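PDB 3E57: uncharacterized protein Tm1382 from Thermotoga maritima, which is of uncharacterised function but carries a Nudix domain and is a putative Nudix hydrolase, a family that typically cleaves nucleoside diphosphates linked to other groups. Local coordinates for residues E150-H155 with E193-I198; D79-T84 with E183-F188. All coordinates share one frame; numbering follows the deposited sequence.

Contact 1: residues E150-H155 with E193-I198; sequences EVSRVH and EGWSKI
The six-membered half of the Trp195 indole abuts the base of the His155 side chain, with His155 CB 3.5 Å from Trp195 CZ2 and 3.7 Å from Trp195 CH2. This is the tight part of the contact. His155 CB approaches the indole obliquely, whereas the carbonyl carbon of His155 lies in the indole plane, at its edge. The imidazole turns away: with CG anti to the carbonyl carbon (chi1 -81°), it presents its own edge to Trp195 CH2. Val151 CG1 sits over one face of the imidazole, 3.6 Å from its plane and displaced from the ring centre, so a branch of the preceding short helix limits it on that side.

The loose part lies along the pyrrole half. Ser152 OG comes no nearer than 4.3 Å to Trp195 NE1, and its hydroxyl pairs with Thr149. A water in the indole plane bridges the segments: it donates to His155 O at 2.7 Å, although other acceptors compete for its protons, and accepts from Trp195 NE1 at 3.2 Å, with about 121° between the two bonds. Ser146 OG makes a weak hydrogen bond with the same indole nitrogen, so water and hydroxyl share its single N-H.

Beyond the pair, Trp195 meets Tyr72 edge-to-face and rests on Ile70 and Ile144, while the His155 ring meets that of His106 at about 90°. Trp195 thus seats the first turn of helix 194-206 on strands 66-77 and 131-145, beside the start of strand 155-163. Such packing of a C-terminal helix on the mixed central sheet is characteristic of the Nudix fold.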
loop_
_atom_site.group_PDB
_atom_site.type_symbol
_atom_site.label_atom_id
_atom_site.label_comp_id
_atom_site.label_asym_id
_atom_site.label_seq_id
_atom_site.Cartn_x
_atom_site.Cartn_y
_atom_site.Cartn_z
ATOM N N GLU B 150 15.245 3.718 3.196
ATOM C CA GLU B 150 16.290 3.822 2.176
ATOM C C GLU B 150 16.308 2.588 1.284
ATOM O O GLU B 150 16.363 2.696 0.065
ATOM C CB GLU B 150 17.679 3.961 2.821
ATOM C CG GLU B 150 17.958 5.281 3.523
ATOM C CD GLU B 150 19.368 5.329 4.111
ATOM O OE1 GLU B 150 19.846 4.281 4.612
ATOM O OE2 GLU B 150 20.001 6.408 4.078
ATOM N N VAL B 151 16.273 1.416 1.907
ATOM C CA VAL B 151 16.300 0.162 1.164
ATOM C C VAL B 151 15.020 0.020 0.330
ATOM O O VAL B 151 15.080 -0.307 -0.855
ATOM C CB VAL B 151 16.488 -1.047 2.107
ATOM C CG1 VAL B 151 16.434 -2.360 1.332
ATOM C CG2 VAL B 151 17.812 -0.933 2.854
ATOM N N SER B 152 13.871 0.296 0.944
ATOM C CA SER B 152 12.582 0.185 0.256
ATOM C C SER B 152 12.531 0.970 -1.039
ATOM O O SER B 152 12.062 0.454 -2.055
ATOM C CB SER B 152 11.450 0.658 1.169
ATOM O OG SER B 152 11.300 -0.259 2.222
ATOM N N ARG B 153 13.029 2.204 -1.011
ATOM C CA ARG B 153 12.940 3.082 -2.182
ATOM C C ARG B 153 13.743 2.607 -3.401
ATOM O O ARG B 153 13.464 3.040 -4.531
ATOM C CB ARG B 153 13.333 4.514 -1.810
ATOM C CG ARG B 153 12.339 5.173 -0.881
ATOM C CD ARG B 153 12.583 6.662 -0.693
ATOM N NE ARG B 153 13.776 6.986 0.095
ATOM C CZ ARG B 153 13.813 7.149 1.419
ATOM N NH1 ARG B 153 12.734 6.970 2.177
ATOM N NH2 ARG B 153 14.965 7.475 2.000
ATOM N N VAL B 154 14.726 1.730 -3.186
ATOM C CA VAL B 154 15.530 1.191 -4.285
ATOM C C VAL B 154 15.191 -0.267 -4.609
ATOM O O VAL B 154 15.864 -0.879 -5.429
ATOM C CB VAL B 154 17.061 1.342 -4.007
ATOM C CG1 VAL B 154 17.399 2.793 -3.696
ATOM C CG2 VAL B 154 17.519 0.432 -2.882
ATOM N N HIS B 155 14.139 -0.813 -3.986
ATOM C CA HIS B 155 13.734 -2.205 -4.199
ATOM C C HIS B 155 12.321 -2.282 -4.763
ATOM O O HIS B 155 11.421 -1.589 -4.293
ATOM C CB HIS B 155 13.753 -2.982 -2.882
ATOM C CG HIS B 155 15.109 -3.453 -2.461
ATOM N ND1 HIS B 155 15.289 -4.511 -1.598
ATOM C CD2 HIS B 155 16.347 -3.021 -2.787
ATOM C CE1 HIS B 155 16.582 -4.698 -1.396
ATOM N NE2 HIS B 155 17.246 -3.810 -2.110
ATOM N N GLU B 193 7.008 -5.261 10.122
ATOM C CA GLU B 193 7.241 -3.983 9.457
ATOM C C GLU B 193 7.553 -4.206 7.981
ATOM O O GLU B 193 7.712 -5.331 7.538
ATOM C CB GLU B 193 8.402 -3.228 10.134
ATOM C CG GLU B 193 8.142 -2.818 11.576
ATOM C CD GLU B 193 9.331 -2.124 12.230
ATOM O OE1 GLU B 193 10.361 -1.908 11.544
ATOM O OE2 GLU B 193 9.240 -1.807 13.444
ATOM N N GLY B 194 7.608 -3.121 7.218
ATOM C CA GLY B 194 8.083 -3.184 5.837
ATOM C C GLY B 194 7.271 -4.106 4.948
ATOM O O GLY B 194 6.033 -4.114 5.008
ATOM N N TRP B 195 7.980 -4.841 4.091
ATOM C CA TRP B 195 7.362 -5.752 3.133
ATOM C C TRP B 195 6.664 -6.898 3.842
ATOM O O TRP B 195 5.669 -7.401 3.342
ATOM C CB TRP B 195 8.404 -6.309 2.167
ATOM C CG TRP B 195 8.907 -5.341 1.146
ATOM C CD1 TRP B 195 8.735 -3.996 1.125
ATOM C CD2 TRP B 195 9.678 -5.667 -0.015
ATOM N NE1 TRP B 195 9.353 -3.454 0.015
ATOM C CE2 TRP B 195 9.941 -4.464 -0.695
ATOM C CE3 TRP B 195 10.189 -6.860 -0.528
ATOM C CZ2 TRP B 195 10.672 -4.419 -1.885
ATOM C CZ3 TRP B 195 10.932 -6.816 -1.715
ATOM C CH2 TRP B 195 11.162 -5.598 -2.372
ATOM N N SER B 196 7.163 -7.303 5.009
ATOM C CA SER B 196 6.500 -8.358 5.787
ATOM C C SER B 196 5.078 -7.951 6.174
ATOM O O SER B 196 4.127 -8.718 6.023
ATOM C CB SER B 196 7.331 -8.719 7.025
ATOM O OG SER B 196 8.520 -9.407 6.634
ATOM N N LYS B 197 4.927 -6.729 6.679
ATOM C CA LYS B 197 3.631 -6.223 7.082
ATOM C C LYS B 197 2.690 -6.110 5.871
ATOM O O LYS B 197 1.494 -6.447 5.942
ATOM C CB LYS B 197 3.802 -4.855 7.733
ATOM C CG LYS B 197 2.626 -4.382 8.525
ATOM C CD LYS B 197 2.961 -3.072 9.208
ATOM C CE LYS B 197 1.851 -2.696 10.171
ATOM N NZ LYS B 197 1.902 -3.502 11.449
ATOM N N ILE B 198 3.227 -5.627 4.764
ATOM C CA ILE B 198 2.406 -5.434 3.564
ATOM C C ILE B 198 1.937 -6.782 3.062
ATOM O O ILE B 198 0.759 -6.959 2.745
ATOM C CB ILE B 198 3.185 -4.718 2.450
ATOM C CG1 ILE B 198 3.475 -3.256 2.833
ATOM C CG2 ILE B 198 2.375 -4.751 1.144
ATOM C CD1 ILE B 198 4.552 -2.604 1.993
HETATM O O HOH W 1 9.805 -1.179 -2.151
#

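Contact 2: residues D79-T84 with E183-F188; sequences DRVLIT and EELEKF
Glu184 O is approached twice by Phe188, the aromatic residue that meets Ile83 across the contact. Phe188 N gives it a weak backbone hydrogen bond of 3.4 Å, and Phe188 CD2 stands 3.3 Å away, with the oxygen in the ring plane at its edge. The carbonyl therefore lies beside both the backbone and the ring of the same residue.

On its other flank the ring offers CD1 to Ile83 CG2 at 4.3 Å, an oblique approach. Ile83 divides its branches between two partners: CG2 goes to Phe188, while CD1 lies 4.3 Å from Leu185 CD1. A bent side chain makes this possible, since CD1 is folded back instead of extended (chi2 -73°). Leu185 CD1 is shared in turn, for Val81 CG1 also sits 4.3 Å from it. Measured at that methyl, the directions to its two strand neighbours diverge by about 69°, so it fits between residues two apart on one face of the strand. Leu185 and Phe188, three apart in the chain, both project their CB atoms toward that face, and the CA spacing is 8.0 Å for Val81 with Leu185 and widens to 8.8 Å for Ile83 with Phe188.

Around these four side chains, Leu185 also packs on Ala200 and Leu204 of helix 194-206, and Phe188 meets Tyr99 edge-to-face. The nearest opposite charges, Arg80 NH1 and Glu184 OE1, are 6.2 Å apart, and Arg80 NH1 bonds to Leu179 O. All four touching residues are buried and every contact across is between carbons, which is consistent with helix 185-189 resting on strand 80-85 mainly through burial of apolar side chains; between the two segments no directional bond is found.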
loop_
_atom_site.group_PDB
_atom_site.type_symbol
_atom_site.label_atom_id
_atom_site.label_comp_id
_atom_site.label_asym_id
_atom_site.label_seq_id
_atom_site.Cartn_x
_atom_site.Cartn_y
_atom_site.Cartn_z
ATOM N N ASP B 79 -2.286 -25.187 5.722
ATOM C CA ASP B 79 -2.990 -23.957 6.074
ATOM C C ASP B 79 -2.155 -23.102 7.018
ATOM O O ASP B 79 -2.688 -22.240 7.710
ATOM C CB ASP B 79 -4.369 -24.273 6.665
ATOM C CG ASP B 79 -5.463 -24.363 5.589
ATOM O OD1 ASP B 79 -5.337 -23.696 4.529
ATOM O OD2 ASP B 79 -6.456 -25.094 5.808
ATOM N N ARG B 80 -0.842 -23.330 7.009
ATOM C CA ARG B 80 0.093 -22.582 7.846
ATOM C C ARG B 80 1.053 -21.799 6.978
ATOM O O ARG B 80 1.358 -22.210 5.859
ATOM C CB ARG B 80 0.865 -23.527 8.764
ATOM C CG ARG B 80 -0.001 -24.167 9.818
ATOM C CD ARG B 80 0.804 -25.079 10.726
ATOM N NE ARG B 80 -0.006 -25.544 11.856
ATOM C CZ ARG B 80 0.115 -25.138 13.126
ATOM N NH1 ARG B 80 1.033 -24.246 13.491
ATOM N NH2 ARG B 80 -0.689 -25.645 14.051
ATOM N N VAL B 81 1.522 -20.670 7.503
ATOM C CA VAL B 81 2.441 -19.798 6.788
ATOM C C VAL B 81 3.760 -19.729 7.549
ATOM O O VAL B 81 3.769 -19.735 8.783
ATOM C CB VAL B 81 1.856 -18.367 6.601
ATOM C CG1 VAL B 81 1.567 -17.706 7.937
ATOM C CG2 VAL B 81 2.804 -17.515 5.765
ATOM N N LEU B 82 4.861 -19.655 6.806
ATOM C CA LEU B 82 6.192 -19.619 7.393
ATOM C C LEU B 82 6.564 -18.201 7.859
ATOM O O LEU B 82 6.553 -17.266 7.073
ATOM C CB LEU B 82 7.223 -20.116 6.387
ATOM C CG LEU B 82 8.687 -20.130 6.833
ATOM C CD1 LEU B 82 8.915 -21.166 7.918
ATOM C CD2 LEU B 82 9.607 -20.363 5.641
ATOM N N ILE B 83 6.891 -18.090 9.138
ATOM C CA ILE B 83 7.409 -16.869 9.743
ATOM C C ILE B 83 8.840 -17.167 10.159
ATOM O O ILE B 83 9.106 -18.236 10.703
ATOM C CB ILE B 83 6.596 -16.505 10.997
ATOM C CG1 ILE B 83 5.155 -16.149 10.615
ATOM C CG2 ILE B 83 7.238 -15.354 11.745
ATOM C CD1 ILE B 83 5.002 -14.824 9.947
ATOM N N THR B 84 9.758 -16.249 9.893
ATOM C CA THR B 84 11.140 -16.438 10.297
ATOM C C THR B 84 11.590 -15.260 11.146
ATOM O O THR B 84 10.969 -14.198 11.135
ATOM C CB THR B 84 12.084 -16.575 9.088
ATOM O OG1 THR B 84 11.951 -15.417 8.262
ATOM C CG2 THR B 84 11.754 -17.831 8.267
ATOM N N GLU B 183 -5.148 -17.901 10.852
ATOM C CA GLU B 183 -5.932 -17.109 11.821
ATOM C C GLU B 183 -5.078 -16.504 12.951
ATOM O O GLU B 183 -5.600 -15.758 13.801
ATOM C CB GLU B 183 -7.111 -17.909 12.396
ATOM C CG GLU B 183 -6.761 -18.978 13.427
ATOM C CD GLU B 183 -6.733 -20.384 12.857
ATOM O OE1 GLU B 183 -6.549 -20.542 11.626
ATOM O OE2 GLU B 183 -6.887 -21.333 13.658
ATOM N N GLU B 184 -3.781 -16.831 12.962
ATOM C CA GLU B 184 -2.807 -16.177 13.833
ATOM C C GLU B 184 -1.976 -15.126 13.101
ATOM O O GLU B 184 -1.210 -14.396 13.730
ATOM C CB GLU B 184 -1.852 -17.208 14.442
ATOM C CG GLU B 184 -2.508 -18.235 15.360
ATOM C CD GLU B 184 -1.488 -19.036 16.182
ATOM O OE1 GLU B 184 -1.901 -19.994 16.874
ATOM O OE2 GLU B 184 -0.268 -18.722 16.137
ATOM N N LEU B 185 -2.107 -15.041 11.779
ATOM C CA LEU B 185 -1.257 -14.144 11.017
ATOM C C LEU B 185 -1.579 -12.666 11.302
ATOM O O LEU B 185 -0.687 -11.831 11.298
ATOM C CB LEU B 185 -1.346 -14.443 9.519
ATOM C CG LEU B 185 -0.488 -13.553 8.617
ATOM C CD1 LEU B 185 0.983 -13.541 9.045
ATOM C CD2 LEU B 185 -0.661 -13.986 7.174
ATOM N N GLU B 186 -2.842 -12.341 11.558
ATOM C CA GLU B 186 -3.203 -10.953 11.880
ATOM C C GLU B 186 -2.417 -10.435 13.102
ATOM O O GLU B 186 -1.904 -9.311 13.086
ATOM C CB GLU B 186 -4.707 -10.848 12.118
ATOM C CG GLU B 186 -5.211 -9.465 12.518
ATOM C CD GLU B 186 -6.725 -9.447 12.684
ATOM O OE1 GLU B 186 -7.420 -9.363 11.654
ATOM O OE2 GLU B 186 -7.217 -9.522 13.832
ATOM N N LYS B 187 -2.326 -11.254 14.146
ATOM C CA LYS B 187 -1.511 -10.943 15.334
ATOM C C LYS B 187 -0.058 -10.613 14.965
ATOM O O LYS B 187 0.481 -9.574 15.341
ATOM C CB LYS B 187 -1.539 -12.149 16.282
ATOM C CG LYS B 187 -0.621 -12.045 17.449
ATOM C CD LYS B 187 -0.728 -13.242 18.381
ATOM C CE LYS B 187 0.008 -14.449 17.834
ATOM N NZ LYS B 187 0.001 -15.572 18.795
ATOM N N PHE B 188 0.567 -11.503 14.205
ATOM C CA PHE B 188 1.956 -11.295 13.769
ATOM C C PHE B 188 2.124 -10.075 12.884
ATOM O O PHE B 188 3.114 -9.353 13.003
ATOM C CB PHE B 188 2.508 -12.548 13.071
ATOM C CG PHE B 188 2.921 -13.623 14.015
ATOM C CD1 PHE B 188 4.247 -13.757 14.392
ATOM C CD2 PHE B 188 1.980 -14.505 14.539
ATOM C CE1 PHE B 188 4.630 -14.727 15.256
ATOM C CE2 PHE B 188 2.350 -15.491 15.404
ATOM C CZ PHE B 188 3.687 -15.606 15.782
#

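From the N terminus the chain first supplies 79-84, then 150-155, then 183-188 and finally 193-198. The pairings therefore cross and neither nests in the other. Contact 2 closes the longer loop, with 98 intervening residues that include helix 115-130 and strand 131-145; contact 1 closes one of 37, which itself contains the helical half of contact 2. Their centres lie 19 Å apart and their nearest atoms about 6 Å. Contact 2 ties helix 185-189 to strand 80-85, and contact 1 brings helix 194-206 to the start of strand 155-163. Since strand 66-77 pairs with both strands, the two successive helices are fastened to different parts of one sheet.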